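Local coordinates for protein dihydropteroate synthase (Mycobacterium smegmatis, PDB 6OMZ) that probably catalyses the condensation of para-aminobenzoate with 6-hydroxymethyl-7,8-dihydropterin diphosphate to give 7,8-dihydropteroate, the immediate precursor of folates, at residues 100-105 against 119-124; 141-146 against 188-193. The protein carries 1 engineered substitution. All coordinates share one frame; numbering follows the deposited sequence. Where two conformers were deposited one is given.

Interaction 1 (100-105 against 119-124); sequences SIDTMH and IVNDVS. With PMM (pterin-6-yl-methyl-monophosphate), chain D.
Met104 packs on Val123 and Ser124 just past the C-terminal ends of two neighbouring parallel strands. Its CG lies 3.6 Å from CG2 of Val123, and the two side chains cross obliquely. SD keeps looser contact with the same methyl and with CB of Ser124. The bend at chi3 then carries CE away from 119-124. OD1 of Asp122 comes within 3.5 Å of Met104 CA. This oxygen is gripped by the N and OG of Ser124, both on one face of the carboxylate. The bond from Ser124 N makes an Asx turn. A water joins OD2 of Asp122 to Met104 O.

Asn121 and Asp102 lie side by side, pointing the same way, with amide and carboxylate planes 46° apart. Both have CG anti to the backbone N (chi1 177° and -176°), which sends both groups to the bound pterin-6-yl-methyl-monophosphate. Asn121 OD1 accepts from ligand N2 at 2.9 Å, almost straight. Asn121 ND2 donates to ligand N1 at 3.1 Å. Asp102 OD2 is 2.8 Å from ligand N8 and also forms a salt bridge with Arg269. A second water donates to Asp102 OD1 and Asn121 O and accepts from Val123 N.

Deeper in the sheet, Ser100 CB meets Ile119 CB at 3.7 Å, while Ser100 OG bonds to Asp63. Ile101 N to Ile119 O and Asn121 N to Ile101 O (2.7 Å) are the main backbone bonds; Thr103 N to Asn121 O is weak. The strands belong to a beta-alpha-beta unit of the TIM barrel, with helix 106-114 between them. The amide of Asn121 offers an acceptor to the ligand's amino group and a donor to its ring nitrogen. This complementary pair probably helps to set how the pterin is turned in the pocket.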
loop_
_atom_site.group_PDB
_atom_site.type_symbol
_atom_site.label_atom_id
_atom_site.label_comp_id
_atom_site.label_asym_id
_atom_site.label_seq_id
_atom_site.Cartn_x
_atom_site.Cartn_y
_atom_site.Cartn_z
ATOM N N SER A 100 8.953 -4.146 -1.614
ATOM C CA SER A 100 8.210 -4.371 -0.383
ATOM C C SER A 100 7.359 -5.622 -0.537
ATOM O O SER A 100 6.840 -5.898 -1.626
ATOM C CB SER A 100 7.336 -3.169 -0.022
ATOM O OG SER A 100 6.428 -2.854 -1.050
ATOM N N ILE A 101 7.240 -6.388 0.550
ATOM C CA ILE A 101 6.367 -7.558 0.614
ATOM C C ILE A 101 5.061 -7.158 1.306
ATOM O O ILE A 101 5.064 -6.717 2.464
ATOM C CB ILE A 101 7.044 -8.738 1.338
ATOM C CG1 ILE A 101 6.040 -9.890 1.578
ATOM C CG2 ILE A 101 7.688 -8.301 2.667
ATOM C CD1 ILE A 101 5.593 -10.611 0.273
ATOM N N ASP A 102 3.944 -7.299 0.592
ATOM C CA ASP A 102 2.609 -6.990 1.105
ATOM C C ASP A 102 2.082 -8.270 1.746
ATOM O O ASP A 102 1.535 -9.147 1.074
ATOM C CB ASP A 102 1.714 -6.496 -0.031
ATOM C CG ASP A 102 0.331 -6.051 0.431
ATOM O OD1 ASP A 102 -0.119 -6.410 1.547
ATOM O OD2 ASP A 102 -0.318 -5.320 -0.346
ATOM N N THR A 103 2.281 -8.404 3.060
ATOM C CA THR A 103 1.791 -9.579 3.776
ATOM C C THR A 103 1.489 -9.191 5.217
ATOM O O THR A 103 2.105 -8.274 5.778
ATOM C CB THR A 103 2.798 -10.759 3.732
ATOM O OG1 THR A 103 2.192 -11.955 4.264
ATOM C CG2 THR A 103 4.034 -10.449 4.575
ATOM N N MET A 104 0.501 -9.885 5.799
ATOM C CA MET A 104 0.185 -9.825 7.219
ATOM C C MET A 104 0.833 -10.944 8.016
ATOM O O MET A 104 0.646 -11.002 9.236
ATOM C CB MET A 104 -1.329 -9.937 7.467
ATOM C CG MET A 104 -2.238 -9.044 6.676
ATOM S SD MET A 104 -3.956 -9.436 7.127
ATOM C CE MET A 104 -4.170 -11.070 6.433
ATOM N N HIS A 105 1.532 -11.863 7.361
ATOM C CA HIS A 105 1.962 -13.105 7.991
ATOM C C HIS A 105 3.470 -13.080 8.188
ATOM O O HIS A 105 4.220 -12.875 7.229
ATOM C CB HIS A 105 1.523 -14.293 7.138
ATOM C CG HIS A 105 0.048 -14.314 6.885
ATOM N ND1 HIS A 105 -0.495 -14.351 5.618
ATOM C CD2 HIS A 105 -1.001 -14.276 7.742
ATOM C CE1 HIS A 105 -1.815 -14.356 5.706
ATOM N NE2 HIS A 105 -2.148 -14.307 6.984
ATOM N N ILE A 119 11.439 -4.011 2.401
ATOM C CA ILE A 119 10.406 -3.338 3.180
ATOM C C ILE A 119 9.293 -4.355 3.412
ATOM O O ILE A 119 9.009 -5.174 2.539
ATOM C CB ILE A 119 9.842 -2.109 2.419
ATOM C CG1 ILE A 119 10.924 -1.065 2.116
ATOM C CG2 ILE A 119 8.660 -1.467 3.165
ATOM C CD1 ILE A 119 10.431 -0.057 1.079
ATOM N N VAL A 120 8.642 -4.295 4.574
ATOM C CA VAL A 120 7.475 -5.128 4.867
ATOM C C VAL A 120 6.252 -4.225 4.933
ATOM O O VAL A 120 6.245 -3.241 5.683
ATOM C CB VAL A 120 7.634 -5.910 6.185
ATOM C CG1 VAL A 120 6.339 -6.701 6.487
ATOM C CG2 VAL A 120 8.818 -6.848 6.098
ATOM N N ASN A 121 5.224 -4.559 4.153
ATOM C CA ASN A 121 3.993 -3.778 4.063
ATOM C C ASN A 121 2.855 -4.603 4.670
ATOM O O ASN A 121 2.362 -5.541 4.041
ATOM C CB ASN A 121 3.694 -3.425 2.604
ATOM C CG ASN A 121 2.383 -2.684 2.452
ATOM O OD1 ASN A 121 1.945 -2.008 3.378
ATOM N ND2 ASN A 121 1.749 -2.811 1.283
ATOM N N ASP A 122 2.419 -4.233 5.876
ATOM C CA ASP A 122 1.488 -5.044 6.673
ATOM C C ASP A 122 0.140 -4.338 6.779
ATOM O O ASP A 122 -0.010 -3.396 7.564
ATOM C CB ASP A 122 2.105 -5.285 8.044
ATOM C CG ASP A 122 1.283 -6.207 8.929
ATOM O OD1 ASP A 122 0.158 -6.631 8.560
ATOM O OD2 ASP A 122 1.798 -6.507 10.022
ATOM N N VAL A 123 -0.854 -4.804 6.011
ATOM C CA VAL A 123 -2.163 -4.148 6.056
ATOM C C VAL A 123 -2.841 -4.322 7.412
ATOM O O VAL A 123 -3.798 -3.601 7.714
ATOM C CB VAL A 123 -3.093 -4.624 4.908
ATOM C CG1 VAL A 123 -2.449 -4.337 3.528
ATOM C CG2 VAL A 123 -3.475 -6.097 5.053
ATOM N N SER A 124 -2.362 -5.236 8.260
ATOM C CA SER A 124 -2.914 -5.336 9.600
ATOM C C SER A 124 -2.200 -4.441 10.602
ATOM O O SER A 124 -2.629 -4.371 11.760
ATOM C CB SER A 124 -2.855 -6.781 10.107
ATOM O OG SER A 124 -1.512 -7.101 10.464
HETATM N N5 PMM D . -4.381 -1.605 -0.240
HETATM C C6 PMM D . -4.387 -2.902 -0.600
HETATM C C7 PMM D . -3.307 -3.719 -0.314
HETATM N N8 PMM D . -2.213 -3.324 0.348
HETATM N N1 PMM D . -1.128 -1.665 1.450
HETATM C C2 PMM D . -1.081 -0.415 1.903
HETATM N N2 PMM D . -0.048 -0.024 2.655
HETATM N N3 PMM D . -2.063 0.504 1.663
HETATM C C4 PMM D . -3.214 0.260 0.945
HETATM O O4 PMM D . -4.039 1.148 0.752
HETATM C C4A PMM D . -3.325 -1.124 0.438
HETATM C C8A PMM D . -2.237 -2.038 0.723
HETATM C C9 PMM D . -5.651 -3.431 -1.212
HETATM O O10 PMM D . -5.827 -2.863 -2.537
HETATM P PA PMM D . -5.344 -3.499 -3.959
HETATM O O1P PMM D . -5.721 -2.489 -4.980
HETATM O O2P PMM D . -3.832 -3.727 -3.917
HETATM O O3P PMM D . -6.051 -4.834 -4.155
HETATM O O HOH W 1 -0.173 -6.793 4.174
HETATM O O HOH W 2 1.013 -8.864 11.200
#

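Interaction 2 (141-146 against 188-193); sequences VPWILM and ERLVID. With PMM (pterin-6-yl-methyl-monophosphate), chain D; EDO (1,2-ethanediol), chain K.
Met146 and Asp193 run side by side to the pterin ring of pterin-6-yl-methyl-monophosphate. CG of Met146 touches CG of Asp193 at 3.6 Å. Asp193 OD2 takes two N-H groups of the ligand, from N3 and from N2, each at 2.8 Å. Sharing one oxygen between two donors probably helps to orient this end of the pterin. Asp193 OD1 accepts from the backbone N of Gly195, which helps to hold the carboxylate. Met146 brings SD to 3.5 Å from ligand N3. Its chain runs extended through chi2, and the bend at chi3 (76°) takes CE away from 188-193, toward Val123.

Next along this face, Ile144 lies beside Val191, with CG1 3.7 Å from Val191 CB. CG2 of Ile144 is directed to ligand N2, a looser contact. These residues sit on strands 143-146 and 190-193, neighbours in the parallel sheet of a TIM barrel. Ile144, Met146, Val191 and Asp193 point to the barrel interior; the pocket lies at the C-terminal end of the strands. Backbone bonds stitch the pair: Trp143 N to Arg189 O, Val191 N to Trp143 O, and the nearly straight Leu145 N to Val191 O (2.8 Å). Asp193 N to Leu145 O is weak.

The outward face is apolar. Leu190 CD2 meets Leu145 CD1 at 3.9 Å and also reaches Trp143 CB. CD2 of Leu145 lies over the centre of the Trp143 ring, 3.4 Å above its plane, consistent with a CH-pi contact. Helix 132-139 packs on Trp143, and helix 165-182 covers Trp143, Leu190 and Ile192. At the N-terminal end of the pair, the extended chain of Arg189 passes Val141. At the C-terminal end, Met146 O accepts from an ethanediol molecule, probably from the crystallisation liquor.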
loop_
_atom_site.group_PDB
_atom_site.type_symbol
_atom_site.label_atom_id
_atom_site.label_comp_id
_atom_site.label_asym_id
_atom_site.label_seq_id
_atom_site.Cartn_x
_atom_site.Cartn_y
_atom_site.Cartn_z
ATOM N N VAL A 141 14.683 -3.503 8.788
ATOM C CA VAL A 141 14.221 -2.922 7.533
ATOM C C VAL A 141 12.962 -2.124 7.834
ATOM O O VAL A 141 12.360 -2.278 8.914
ATOM C CB VAL A 141 13.964 -4.006 6.452
ATOM C CG1 VAL A 141 15.265 -4.737 6.084
ATOM C CG2 VAL A 141 12.876 -4.977 6.921
ATOM N N PRO A 142 12.538 -1.240 6.927
ATOM C CA PRO A 142 11.330 -0.454 7.191
ATOM C C PRO A 142 10.083 -1.323 7.291
ATOM O O PRO A 142 9.955 -2.364 6.637
ATOM C CB PRO A 142 11.251 0.501 5.992
ATOM C CG PRO A 142 12.661 0.639 5.540
ATOM C CD PRO A 142 13.255 -0.740 5.737
ATOM N N TRP A 143 9.149 -0.871 8.126
ATOM C CA TRP A 143 7.883 -1.559 8.352
ATOM C C TRP A 143 6.765 -0.550 8.134
ATOM O O TRP A 143 6.724 0.481 8.817
ATOM C CB TRP A 143 7.837 -2.139 9.770
ATOM C CG TRP A 143 6.680 -3.066 10.098
ATOM C CD1 TRP A 143 5.778 -3.622 9.227
ATOM C CD2 TRP A 143 6.317 -3.535 11.405
ATOM N NE1 TRP A 143 4.883 -4.411 9.916
ATOM C CE2 TRP A 143 5.191 -4.375 11.252
ATOM C CE3 TRP A 143 6.837 -3.327 12.690
ATOM C CZ2 TRP A 143 4.578 -5.008 12.335
ATOM C CZ3 TRP A 143 6.229 -3.964 13.768
ATOM C CH2 TRP A 143 5.107 -4.795 13.581
ATOM N N ILE A 144 5.890 -0.829 7.166
ATOM C CA ILE A 144 4.713 -0.005 6.902
ATOM C C ILE A 144 3.554 -0.562 7.717
ATOM O O ILE A 144 3.150 -1.716 7.522
ATOM C CB ILE A 144 4.363 0.011 5.401
ATOM C CG1 ILE A 144 5.509 0.610 4.573
ATOM C CG2 ILE A 144 3.072 0.813 5.152
ATOM C CD1 ILE A 144 5.421 0.297 3.069
ATOM N N LEU A 145 3.003 0.267 8.611
ATOM C CA LEU A 145 1.860 -0.092 9.444
ATOM C C LEU A 145 0.609 0.570 8.872
ATOM O O LEU A 145 0.433 1.782 9.001
ATOM C CB LEU A 145 2.087 0.355 10.888
ATOM C CG LEU A 145 3.351 -0.172 11.572
ATOM C CD1 LEU A 145 3.651 0.641 12.822
ATOM C CD2 LEU A 145 3.181 -1.650 11.919
ATOM N N MET A 146 -0.268 -0.222 8.256
ATOM C CA MET A 146 -1.521 0.307 7.735
ATOM C C MET A 146 -2.620 0.233 8.786
ATOM O O MET A 146 -2.674 -0.700 9.591
ATOM C CB MET A 146 -1.968 -0.462 6.490
ATOM C CG MET A 146 -2.910 0.343 5.603
ATOM S SD MET A 146 -3.816 -0.686 4.417
ATOM C CE MET A 146 -5.029 -1.425 5.523
ATOM N N GLU A 188 12.926 5.268 13.410
ATOM C CA GLU A 188 13.190 5.783 12.074
ATOM C C GLU A 188 12.752 4.827 10.968
ATOM O O GLU A 188 12.652 5.253 9.817
ATOM C CB GLU A 188 14.680 6.097 11.917
ATOM C CG GLU A 188 15.210 7.200 12.839
ATOM C CD GLU A 188 15.516 6.723 14.251
ATOM O OE1 GLU A 188 15.406 5.508 14.529
ATOM O OE2 GLU A 188 15.876 7.578 15.090
ATOM N N ARG A 189 12.476 3.562 11.279
ATOM C CA ARG A 189 12.147 2.584 10.245
ATOM C C ARG A 189 10.647 2.372 10.063
ATOM O O ARG A 189 10.241 1.515 9.279
ATOM C CB ARG A 189 12.848 1.257 10.551
ATOM C CG ARG A 189 14.367 1.407 10.536
ATOM C CD ARG A 189 15.089 0.093 10.306
ATOM N NE ARG A 189 16.514 0.313 10.054
ATOM C CZ ARG A 189 17.479 0.120 10.946
ATOM N NH1 ARG A 189 17.189 -0.315 12.166
ATOM N NH2 ARG A 189 18.742 0.351 10.615
ATOM N N LEU A 190 9.812 3.154 10.724
ATOM C CA LEU A 190 8.374 2.970 10.617
ATOM C C LEU A 190 7.769 3.913 9.587
ATOM O O LEU A 190 8.205 5.057 9.439
ATOM C CB LEU A 190 7.719 3.173 11.978
ATOM C CG LEU A 190 8.230 2.081 12.912
ATOM C CD1 LEU A 190 8.047 2.470 14.360
ATOM C CD2 LEU A 190 7.534 0.752 12.582
ATOM N N VAL A 191 6.778 3.402 8.861
ATOM C CA VAL A 191 5.921 4.157 7.959
ATOM C C VAL A 191 4.488 3.869 8.393
ATOM O O VAL A 191 4.186 2.769 8.868
ATOM C CB VAL A 191 6.164 3.737 6.487
ATOM C CG1 VAL A 191 5.229 4.478 5.523
ATOM C CG2 VAL A 191 7.647 3.938 6.100
ATOM N N ILE A 192 3.603 4.865 8.267
ATOM C CA ILE A 192 2.195 4.652 8.590
ATOM C C ILE A 192 1.336 4.955 7.367
ATOM O O ILE A 192 1.736 5.694 6.465
ATOM C CB ILE A 192 1.736 5.491 9.799
ATOM C CG1 ILE A 192 2.050 6.973 9.577
ATOM C CG2 ILE A 192 2.378 4.940 11.088
ATOM C CD1 ILE A 192 1.600 7.890 10.727
ATOM N N ASP A 193 0.122 4.385 7.358
ATOM C CA ASP A 193 -0.765 4.446 6.185
ATOM C C ASP A 193 -2.183 4.480 6.751
ATOM O O ASP A 193 -2.522 3.604 7.555
ATOM C CB ASP A 193 -0.544 3.216 5.282
ATOM C CG ASP A 193 -1.410 3.209 4.014
ATOM O OD1 ASP A 193 -2.552 3.709 4.028
ATOM O OD2 ASP A 193 -0.938 2.656 2.992
HETATM N N5 PMM D . -4.381 -1.605 -0.240
HETATM C C6 PMM D . -4.387 -2.902 -0.600
HETATM C C7 PMM D . -3.307 -3.719 -0.314
HETATM N N8 PMM D . -2.213 -3.324 0.348
HETATM N N1 PMM D . -1.128 -1.665 1.450
HETATM C C2 PMM D . -1.081 -0.415 1.903
HETATM N N2 PMM D . -0.048 -0.024 2.655
HETATM N N3 PMM D . -2.063 0.504 1.663
HETATM C C4 PMM D . -3.214 0.260 0.945
HETATM O O4 PMM D . -4.039 1.148 0.752
HETATM C C4A PMM D . -3.325 -1.124 0.438
HETATM C C8A PMM D . -2.237 -2.038 0.723
HETATM C C9 PMM D . -5.651 -3.431 -1.212
HETATM O O10 PMM D . -5.827 -2.863 -2.537
HETATM P PA PMM D . -5.344 -3.499 -3.959
HETATM O O1P PMM D . -5.721 -2.489 -4.980
HETATM O O2P PMM D . -3.832 -3.727 -3.917
HETATM O O3P PMM D . -6.051 -4.834 -4.155
HETATM C C1 EDO K . -3.211 -1.058 12.835
HETATM O O1 EDO K . -4.046 -1.574 11.788
HETATM C C2 EDO K . -3.984 -0.013 13.629
HETATM O O2 EDO K . -5.219 -0.579 14.085
#

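In the fold
Interactions 1 and 2 follow one another along the chain, and their centres are 10 Å apart. Helix 132-139 lies between them in sequence. Strands 119-122 and 143-146 are neighbours in the sheet, so the four strands run in the order 98-102, 119-122, 143-146, 190-193. Probable backbone bonds join the two contacts: Val120 O to Ile144 N at 2.9 Å and Asp122 N to Ile144 O at 3.1 Å. Together they form four consecutive strands of the barrel wall, whose C-terminal ends supply Asp102, Asn121, Met146 and Asp193 to one pterin pocket. Arg70, Lys229, Arg269 and His271, from elsewhere in the chain, also bind the ligand.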